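Side-chain contacts in ZYG-9 (Caenorhabditis elegans, PDB 2OF3), which organises microtubules and spindle poles during mitosis and meiosis in one-cell embryos and is required for default positioning of the nucleus in oocytes: residues Arg184-Cys187 and Leu188-Ile191; Lys167-Pro170 and Met171-Ala175; Val223-Ala226 and Ala227-Leu231; Val152-Ile155 and Val156-Leu159. All coordinates share one frame; numbering follows the deposited sequence.

Contact 1 (Arg184-Cys187 and Leu188-Ile191); sequences RSEC and LLVI
Leu189 lays its branch point over the carbonyl oxygen of Ser185 one turn earlier, with Leu189 CG 3.3 Å from Ser185 O. The same oxygen accepts the backbone N-H of Leu189, so it is approached by a polar hydrogen and by an aliphatic branch of a single residue. Leu188 repeats the pattern on Arg184: its CG stands 3.4 Å from Arg184 O because chi1 of -71° sets CG beside the backbone N, on the side of the preceding turn. In Val190 the branch anti to the carbonyl carbon does this work, and its CG2 comes to 3.4 Å from Glu186 O.

Beneath these side chains run four consecutive i to i+4 backbone bonds. The straightest joins Ile191 N to Cys187 O at 3.2 Å, with an N-H...O angle of 172°. Side chain meets side chain more sparingly. Glu186, bent at chi2, swings its carboxylate along the helix until OE2 is 4.0 Å from Leu189 CD1, a loose van der Waals touch with no bond between them. Ser185 turns its hydroxyl to the carbonyl oxygens of Ala181 and Arg182 in the turn before, while the guanidinium of Arg184 leads off the helix to the carbonyl of Ser178 and a salt bridge with Asp218.

The flanks of the helix are divided among neighbours: Val190 packs on helix 146-163, Leu188 on helix 221-238, and Cys187 and Ile191 on helix 165-174. A helix whose apolar side chains pack against several neighbouring helices is characteristic of the all-helical HEAT-repeat architecture of TOG domains.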
loop_
_atom_site.group_PDB
_atom_site.type_symbol
_atom_site.label_atom_id
_atom_site.label_comp_id
_atom_site.label_asym_id
_atom_site.label_seq_id
_atom_site.Cartn_x
_atom_site.Cartn_y
_atom_site.Cartn_z
ATOM N N ARG A 184 5.296 -10.825 -3.827
ATOM C CA ARG A 184 5.354 -10.741 -5.286
ATOM C C ARG A 184 4.048 -11.152 -5.952
ATOM O O ARG A 184 3.587 -10.455 -6.884
ATOM C CB ARG A 184 6.488 -11.614 -5.854
ATOM C CG ARG A 184 7.855 -11.270 -5.303
ATOM C CD ARG A 184 8.914 -11.883 -6.172
ATOM N NE ARG A 184 8.913 -13.361 -6.167
ATOM C CZ ARG A 184 9.475 -14.119 -5.221
ATOM N NH1 ARG A 184 10.052 -13.546 -4.169
ATOM N NH2 ARG A 184 9.470 -15.470 -5.342
ATOM N N SER A 185 3.437 -12.279 -5.540
ATOM C CA SER A 185 2.222 -12.691 -6.217
ATOM C C SER A 185 1.076 -11.761 -5.925
ATOM O O SER A 185 0.305 -11.430 -6.829
ATOM C CB SER A 185 1.830 -14.149 -5.911
ATOM O OG SER A 185 1.688 -14.329 -4.511
ATOM N N GLU A 186 0.902 -11.334 -4.685
ATOM C CA GLU A 186 -0.240 -10.423 -4.413
ATOM C C GLU A 186 -0.181 -9.099 -5.188
ATOM O O GLU A 186 -1.214 -8.576 -5.620
ATOM C CB GLU A 186 -0.301 -10.125 -2.911
ATOM C CG GLU A 186 -0.778 -11.326 -2.035
ATOM C CD GLU A 186 -2.250 -11.649 -2.200
ATOM O OE1 GLU A 186 -3.116 -10.756 -1.991
ATOM O OE2 GLU A 186 -2.560 -12.808 -2.556
ATOM N N CYS A 187 1.038 -8.557 -5.332
ATOM C CA CYS A 187 1.298 -7.357 -6.121
ATOM C C CYS A 187 1.020 -7.503 -7.616
ATOM O O CYS A 187 0.369 -6.622 -8.180
ATOM C CB CYS A 187 2.711 -6.816 -5.809
ATOM S SG CYS A 187 2.697 -6.166 -4.097
ATOM N N LEU A 188 1.415 -8.632 -8.218
ATOM C CA LEU A 188 1.023 -8.970 -9.599
ATOM C C LEU A 188 -0.462 -9.031 -9.795
ATOM O O LEU A 188 -0.987 -8.588 -10.823
ATOM C CB LEU A 188 1.646 -10.318 -10.059
ATOM C CG LEU A 188 3.165 -10.241 -10.286
ATOM C CD1 LEU A 188 3.777 -11.663 -10.424
ATOM C CD2 LEU A 188 3.567 -9.235 -11.455
ATOM N N LEU A 189 -1.172 -9.614 -8.841
ATOM C CA LEU A 189 -2.655 -9.712 -8.904
ATOM C C LEU A 189 -3.315 -8.336 -8.931
ATOM O O LEU A 189 -4.313 -8.153 -9.605
ATOM C CB LEU A 189 -3.226 -10.531 -7.713
ATOM C CG LEU A 189 -2.848 -12.022 -7.754
ATOM C CD1 LEU A 189 -3.359 -12.669 -6.506
ATOM C CD2 LEU A 189 -3.369 -12.775 -9.020
ATOM N N VAL A 190 -2.798 -7.386 -8.172
ATOM C CA VAL A 190 -3.310 -6.003 -8.257
ATOM C C VAL A 190 -3.063 -5.390 -9.680
ATOM O O VAL A 190 -3.991 -4.840 -10.305
ATOM C CB VAL A 190 -2.708 -5.081 -7.148
ATOM C CG1 VAL A 190 -3.321 -3.648 -7.274
ATOM C CG2 VAL A 190 -3.031 -5.649 -5.738
ATOM N N ILE A 191 -1.842 -5.520 -10.197
ATOM C CA ILE A 191 -1.562 -5.115 -11.574
ATOM C C ILE A 191 -2.496 -5.801 -12.538
ATOM O O ILE A 191 -3.046 -5.151 -13.417
ATOM C CB ILE A 191 -0.104 -5.357 -11.927
ATOM C CG1 ILE A 191 0.821 -4.447 -11.063
ATOM C CG2 ILE A 191 0.123 -5.182 -13.475
ATOM C CD1 ILE A 191 2.355 -4.827 -11.048
#

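Contact 2 (Lys167-Pro170 and Met171-Ala175); sequences KMTP and MLLDA
The helix is kinked at Pro170, whose ring nitrogen has no hydrogen to give to the turn before, yet the following bonds resume, among them a short one of 2.7 Å from Leu173 N to Thr169 O with an N-H...O angle of 166°. Met168 O serves two donors, Leu172 N by a sound bond and Met171 N by a weak one.

On the side chains, Leu173 comes across the methyl of Thr169, its CD1 3.9 Å from Thr169 CG2. That methyl is available because chi1 of -61° sends OG1 back to the carbonyl of Pro165. Cutting Leu173 down to an alanine would probably take one neighbour from the Thr169 methyl and open a gap toward Thr211 and Val212, which the leucine also touches.

This helix, 165-174, belongs to the helical HEAT-repeat solenoid of the TOG domain, and its other flank carries sulfur. Met171, bent at chi3, curls its methyl back so that CE lies 3.7 Å from Lys167 O and 4.2 Å from Met168 SD. The two methionine chains pass at a slant to each other, Met171 also meeting Val130 and Val134 of helix 127-139. Leu172 turns to Tyr194, while Asp174 pairs its carboxylate with Lys177.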
loop_
_atom_site.group_PDB
_atom_site.type_symbol
_atom_site.label_atom_id
_atom_site.label_comp_id
_atom_site.label_asym_id
_atom_site.label_seq_id
_atom_site.Cartn_x
_atom_site.Cartn_y
_atom_site.Cartn_z
ATOM N N LYS A 167 -0.233 5.974 -10.669
ATOM C CA LYS A 167 0.682 6.283 -9.568
ATOM C C LYS A 167 0.898 5.106 -8.612
ATOM O O LYS A 167 1.890 5.096 -7.916
ATOM C CB LYS A 167 0.191 7.484 -8.732
ATOM C CG LYS A 167 0.179 8.845 -9.432
ATOM C CD LYS A 167 1.586 9.404 -9.655
ATOM C CE LYS A 167 1.568 10.883 -10.218
ATOM N NZ LYS A 167 0.464 11.730 -9.565
ATOM N N MET A 168 -0.023 4.134 -8.549
ATOM C CA MET A 168 0.158 2.932 -7.728
ATOM C C MET A 168 1.146 1.928 -8.316
ATOM O O MET A 168 1.912 1.297 -7.588
ATOM C CB MET A 168 -1.200 2.243 -7.508
ATOM C CG MET A 168 -2.172 2.936 -6.449
ATOM S SD MET A 168 -1.650 3.004 -4.713
ATOM C CE MET A 168 -1.990 1.325 -4.281
ATOM N N THR A 169 1.142 1.784 -9.637
ATOM C CA THR A 169 1.846 0.674 -10.311
ATOM C C THR A 169 3.334 0.675 -10.090
ATOM O O THR A 169 3.888 -0.397 -9.855
ATOM C CB THR A 169 1.469 0.599 -11.793
ATOM O OG1 THR A 169 0.065 0.367 -11.864
ATOM C CG2 THR A 169 2.219 -0.544 -12.563
ATOM N N PRO A 170 4.011 1.853 -10.137
ATOM C CA PRO A 170 5.468 1.861 -9.843
ATOM C C PRO A 170 5.837 1.236 -8.466
ATOM O O PRO A 170 6.889 0.556 -8.331
ATOM C CB PRO A 170 5.814 3.379 -9.859
ATOM C CG PRO A 170 4.769 4.017 -10.715
ATOM C CD PRO A 170 3.506 3.202 -10.514
ATOM N N MET A 171 4.993 1.443 -7.446
ATOM C CA MET A 171 5.237 0.881 -6.107
ATOM C C MET A 171 4.940 -0.619 -6.137
ATOM O O MET A 171 5.643 -1.394 -5.497
ATOM C CB MET A 171 4.333 1.587 -5.078
ATOM C CG MET A 171 4.842 3.064 -4.711
ATOM S SD MET A 171 3.854 4.036 -3.581
ATOM C CE MET A 171 2.355 4.101 -4.421
ATOM N N LEU A 172 3.884 -1.020 -6.860
ATOM C CA LEU A 172 3.562 -2.444 -7.030
ATOM C C LEU A 172 4.669 -3.155 -7.809
ATOM O O LEU A 172 5.055 -4.266 -7.417
ATOM C CB LEU A 172 2.218 -2.632 -7.712
ATOM C CG LEU A 172 1.033 -2.259 -6.836
ATOM C CD1 LEU A 172 -0.113 -2.028 -7.778
ATOM C CD2 LEU A 172 0.725 -3.401 -5.810
ATOM N N LEU A 173 5.226 -2.508 -8.852
ATOM C CA LEU A 173 6.407 -3.054 -9.581
ATOM C C LEU A 173 7.595 -3.170 -8.693
ATOM O O LEU A 173 8.309 -4.211 -8.700
ATOM C CB LEU A 173 6.727 -2.276 -10.900
ATOM C CG LEU A 173 5.651 -2.316 -12.000
ATOM C CD1 LEU A 173 5.967 -1.294 -13.106
ATOM C CD2 LEU A 173 5.453 -3.772 -12.640
ATOM N N ASP A 174 7.838 -2.149 -7.885
ATOM C CA ASP A 174 8.980 -2.171 -6.977
ATOM C C ASP A 174 8.886 -3.317 -5.967
ATOM O O ASP A 174 9.893 -3.947 -5.587
ATOM C CB ASP A 174 9.080 -0.842 -6.223
ATOM C CG ASP A 174 10.529 -0.531 -5.810
ATOM O OD1 ASP A 174 11.438 -0.553 -6.711
ATOM O OD2 ASP A 174 10.779 -0.291 -4.589
ATOM N N ALA A 175 7.665 -3.553 -5.499
ATOM C CA ALA A 175 7.356 -4.690 -4.599
ATOM C C ALA A 175 7.756 -6.040 -5.142
ATOM O O ALA A 175 7.920 -6.937 -4.390
ATOM C CB ALA A 175 5.875 -4.693 -4.263
#

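Contact 3 (Val223-Ala226 and Ala227-Leu231); sequences VRNA and AINVL
Val223 O receives Ala227 N at 2.8 Å, the shortest of four successive i to i+4 backbone bonds, with the donor nearly along the C=O axis. Its successors stay close to that length, and the one from Ile228 N to Arg224 O is the straightest of the set, at an N-H...O angle of 170°. The guanidinium of Arg224 has its partner in the carbonyl of Asp218, to which NH1 gives a hydrogen bond.

Around the third bond, the polar side of the helix carries two asparagines one turn apart. Asn229 brings its amide carbon over the Asn225 carbonyl, CG 3.4 Å from Asn225 O, since chi1 of -71° sets that carbon beside its own backbone N. The two side chains lie alongside each other and point the same way, their amide planes turned 68° apart, so they are neighbours without stacking. With an alanine in place of Asn229 the amide is gone, and the Asn225 side chain would probably lose its flanking partner and be freer to turn.

Helix 221-238 forms part of the HEAT-like helical solenoid of the TOG domain, and much of its packing is apolar. Ile228 sets CG1 3.3 Å from Arg224 O and reaches on to Val257 of helix 251-264. Val230 presents CG2 to Ala226 O, also at 3.3 Å, and its side chain meets Val208 and Val212. The two alanines are packed as well: Ala227 CB sits 3.4 Å from Val223 O, and its side chain touches Phe215 and Val212, while Ala226 rests on Leu188 and Leu189 of helix 181-198.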
loop_
_atom_site.group_PDB
_atom_site.type_symbol
_atom_site.label_atom_id
_atom_site.label_comp_id
_atom_site.label_asym_id
_atom_site.label_seq_id
_atom_site.Cartn_x
_atom_site.Cartn_y
_atom_site.Cartn_z
ATOM N N VAL A 223 3.321 -16.805 -8.047
ATOM C CA VAL A 223 3.960 -15.706 -8.780
ATOM C C VAL A 223 3.905 -15.973 -10.278
ATOM O O VAL A 223 3.454 -15.108 -11.076
ATOM C CB VAL A 223 5.429 -15.508 -8.320
ATOM C CG1 VAL A 223 6.121 -14.324 -9.100
ATOM C CG2 VAL A 223 5.515 -15.301 -6.783
ATOM N N ARG A 224 4.298 -17.186 -10.676
ATOM C CA ARG A 224 4.247 -17.566 -12.107
ATOM C C ARG A 224 2.879 -17.416 -12.665
ATOM O O ARG A 224 2.746 -16.876 -13.727
ATOM C CB ARG A 224 4.642 -19.035 -12.310
ATOM C CG ARG A 224 6.082 -19.277 -11.995
ATOM C CD ARG A 224 6.530 -20.564 -12.703
ATOM N NE ARG A 224 5.843 -21.752 -12.164
ATOM C CZ ARG A 224 6.180 -22.389 -11.047
ATOM N NH1 ARG A 224 7.152 -21.927 -10.255
ATOM N NH2 ARG A 224 5.514 -23.487 -10.688
ATOM N N ASN A 225 1.861 -17.960 -11.984
ATOM C CA ASN A 225 0.496 -17.912 -12.497
ATOM C C ASN A 225 -0.036 -16.472 -12.650
ATOM O O ASN A 225 -0.686 -16.142 -13.615
ATOM C CB ASN A 225 -0.425 -18.673 -11.558
ATOM C CG ASN A 225 -1.642 -19.185 -12.270
ATOM O OD1 ASN A 225 -2.772 -18.833 -11.934
ATOM N ND2 ASN A 225 -1.407 -19.935 -13.345
ATOM N N ALA A 226 0.265 -15.617 -11.680
ATOM C CA ALA A 226 -0.175 -14.201 -11.702
ATOM C C ALA A 226 0.606 -13.453 -12.803
ATOM O O ALA A 226 0.012 -12.601 -13.493
ATOM C CB ALA A 226 0.071 -13.554 -10.311
ATOM N N ALA A 227 1.899 -13.783 -12.988
ATOM C CA ALA A 227 2.708 -13.113 -14.027
ATOM C C ALA A 227 2.170 -13.463 -15.388
ATOM O O ALA A 227 2.017 -12.560 -16.237
ATOM C CB ALA A 227 4.219 -13.476 -13.956
ATOM N N ILE A 228 1.863 -14.754 -15.599
ATOM C CA ILE A 228 1.216 -15.209 -16.821
ATOM C C ILE A 228 -0.077 -14.442 -16.991
ATOM O O ILE A 228 -0.315 -13.914 -18.085
ATOM C CB ILE A 228 0.929 -16.745 -16.791
ATOM C CG1 ILE A 228 2.227 -17.517 -16.928
ATOM C CG2 ILE A 228 -0.093 -17.145 -17.890
ATOM C CD1 ILE A 228 2.106 -18.986 -16.501
ATOM N N ASN A 229 -0.914 -14.360 -15.951
ATOM C CA ASN A 229 -2.185 -13.662 -16.128
ATOM C C ASN A 229 -2.126 -12.140 -16.366
ATOM O O ASN A 229 -2.994 -11.593 -17.026
ATOM C CB ASN A 229 -3.166 -14.013 -14.996
ATOM C CG ASN A 229 -3.700 -15.424 -15.085
ATOM O OD1 ASN A 229 -4.147 -15.994 -14.092
ATOM N ND2 ASN A 229 -3.679 -15.981 -16.240
ATOM N N VAL A 230 -1.097 -11.479 -15.876
ATOM C CA VAL A 230 -0.827 -10.089 -16.252
ATOM C C VAL A 230 -0.572 -9.971 -17.778
ATOM O O VAL A 230 -1.175 -9.118 -18.455
ATOM C CB VAL A 230 0.389 -9.466 -15.400
ATOM C CG1 VAL A 230 0.881 -8.106 -15.999
ATOM C CG2 VAL A 230 0.039 -9.274 -13.865
ATOM N N LEU A 231 0.269 -10.834 -18.341
ATOM C CA LEU A 231 0.619 -10.768 -19.764
ATOM C C LEU A 231 -0.544 -11.088 -20.676
ATOM O O LEU A 231 -0.710 -10.445 -21.733
ATOM C CB LEU A 231 1.804 -11.690 -20.057
ATOM C CG LEU A 231 3.096 -11.367 -19.336
ATOM C CD1 LEU A 231 4.099 -12.405 -19.714
ATOM C CD2 LEU A 231 3.640 -9.975 -19.695
#

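Contact 4 (Val152-Ile155 and Val156-Leu159); sequences VRDI and VNVL
Arg153 and Asn157, one turn apart, carry the polar side of this helix. The arginine chain, bent at chi2 and chi3, passes its CD 3.1 Å from Asn157 OD1. The oxygen then lies at the edge of the guanidinium, near its plane, and takes a weak hydrogen bond from Arg153 NH1 at 3.5 Å. Amide and guanidinium planes stand 82° apart, almost perpendicular, so this is an edge approach and not a stack. The other end of the amide is tied down by a water, which accepts from Asn157 ND2 at 2.8 Å and donates to Asp154 OD1 at 2.9 Å.

The backbone adds four i to i+4 bonds, of which Leu159 N to Ile155 O is the straightest, at an N-H...O angle of 174°.

Apolar contact occupies another side. Ile155 and Leu159 run alongside, pointing the same way, with Ile155 CG2 3.9 Å from Leu159 CD1. A turn back, Val152 CG1 and Val156 CG2 meet more loosely at 4.4 Å. These side chains pack on helices 101-120 and 127-139, whereas Arg153 leans on Leu189, Val190 and Tyr193 of helix 181-198.

The amide of Asn157 thus uses both its ends, which probably limits its rotation, and the direct grip on the guanidinium is so weak that Arg153 is probably held in its bent shape as much by packing as by polarity.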
loop_
_atom_site.group_PDB
_atom_site.type_symbol
_atom_site.label_atom_id
_atom_site.label_comp_id
_atom_site.label_asym_id
_atom_site.label_seq_id
_atom_site.Cartn_x
_atom_site.Cartn_y
_atom_site.Cartn_z
ATOM N N VAL A 152 -5.549 -6.612 3.774
ATOM C CA VAL A 152 -4.539 -5.750 3.141
ATOM C C VAL A 152 -5.004 -5.400 1.732
ATOM O O VAL A 152 -4.961 -4.222 1.375
ATOM C CB VAL A 152 -3.184 -6.404 3.132
ATOM C CG1 VAL A 152 -2.203 -5.597 2.248
ATOM C CG2 VAL A 152 -2.679 -6.591 4.623
ATOM N N ARG A 153 -5.530 -6.359 0.969
ATOM C CA ARG A 153 -5.948 -6.054 -0.385
ATOM C C ARG A 153 -7.122 -5.154 -0.406
ATOM O O ARG A 153 -7.223 -4.324 -1.317
ATOM C CB ARG A 153 -6.260 -7.299 -1.226
ATOM C CG ARG A 153 -7.065 -7.019 -2.515
ATOM C CD ARG A 153 -6.321 -6.094 -3.605
ATOM N NE ARG A 153 -5.833 -7.040 -4.568
ATOM C CZ ARG A 153 -6.360 -7.437 -5.737
ATOM N NH1 ARG A 153 -7.377 -6.869 -6.415
ATOM N NH2 ARG A 153 -5.707 -8.414 -6.281
ATOM N N ASP A 154 -8.026 -5.276 0.564
ATOM C CA ASP A 154 -9.180 -4.343 0.645
ATOM C C ASP A 154 -8.715 -2.908 0.854
ATOM O O ASP A 154 -9.311 -1.979 0.280
ATOM C CB ASP A 154 -10.147 -4.695 1.784
ATOM C CG ASP A 154 -10.851 -6.045 1.579
ATOM O OD1 ASP A 154 -11.067 -6.452 0.390
ATOM O OD2 ASP A 154 -11.171 -6.698 2.610
ATOM N N ILE A 155 -7.668 -2.709 1.654
ATOM C CA ILE A 155 -7.087 -1.328 1.796
ATOM C C ILE A 155 -6.409 -0.886 0.489
ATOM O O ILE A 155 -6.581 0.214 0.049
ATOM C CB ILE A 155 -6.079 -1.209 3.001
ATOM C CG1 ILE A 155 -6.782 -1.429 4.331
ATOM C CG2 ILE A 155 -5.297 0.147 3.004
ATOM C CD1 ILE A 155 -5.835 -2.085 5.334
ATOM N N VAL A 156 -5.673 -1.772 -0.164
ATOM C CA VAL A 156 -5.082 -1.455 -1.459
ATOM C C VAL A 156 -6.173 -1.040 -2.440
ATOM O O VAL A 156 -5.960 -0.135 -3.228
ATOM C CB VAL A 156 -4.287 -2.647 -1.992
ATOM C CG1 VAL A 156 -3.811 -2.357 -3.435
ATOM C CG2 VAL A 156 -3.049 -2.902 -1.097
ATOM N N ASN A 157 -7.322 -1.721 -2.455
ATOM C CA ASN A 157 -8.418 -1.419 -3.412
ATOM C C ASN A 157 -9.011 -0.022 -3.194
ATOM O O ASN A 157 -9.357 0.676 -4.164
ATOM C CB ASN A 157 -9.550 -2.485 -3.331
ATOM C CG ASN A 157 -9.160 -3.822 -3.965
ATOM O OD1 ASN A 157 -8.164 -3.923 -4.712
ATOM N ND2 ASN A 157 -9.950 -4.877 -3.663
ATOM N N VAL A 158 -9.105 0.417 -1.948
ATOM C CA VAL A 158 -9.509 1.829 -1.679
ATOM C C VAL A 158 -8.445 2.855 -2.167
ATOM O O VAL A 158 -8.771 3.837 -2.851
ATOM C CB VAL A 158 -9.834 2.045 -0.167
ATOM C CG1 VAL A 158 -10.269 3.470 0.111
ATOM C CG2 VAL A 158 -10.946 1.040 0.276
ATOM N N LEU A 159 -7.179 2.615 -1.850
ATOM C CA LEU A 159 -6.109 3.485 -2.289
ATOM C C LEU A 159 -5.990 3.557 -3.797
ATOM O O LEU A 159 -5.626 4.590 -4.333
ATOM C CB LEU A 159 -4.762 2.999 -1.714
ATOM C CG LEU A 159 -4.527 3.282 -0.238
ATOM C CD1 LEU A 159 -3.422 2.371 0.337
ATOM C CD2 LEU A 159 -4.165 4.753 -0.094
HETATM O O HOH W 1 -11.932 -4.638 -1.715
#

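In the fold
Contact 1 is the common neighbour of the other three. Cys187 SG meets Ala175 CB of contact 2 at 3.5 Å, Leu188 CB meets Ala226 CB of contact 3 at 3.6 Å, and Val190 CG2 lies 3.3 Å from Arg153 NE of contact 4. Contacts 2 and 4 also touch, through Met168 CE and Leu159 CB at 4.1 Å. Contact 3 lies farther along the solenoid: its centre is about 20 Å from that of contact 4, and its nearest atoms are about 7 Å from contact 2. All four lie within the TOG domain, whose family is known for binding tubulin, and their contacts join neighbouring helices, not all consecutive in the chain, into one continuous body.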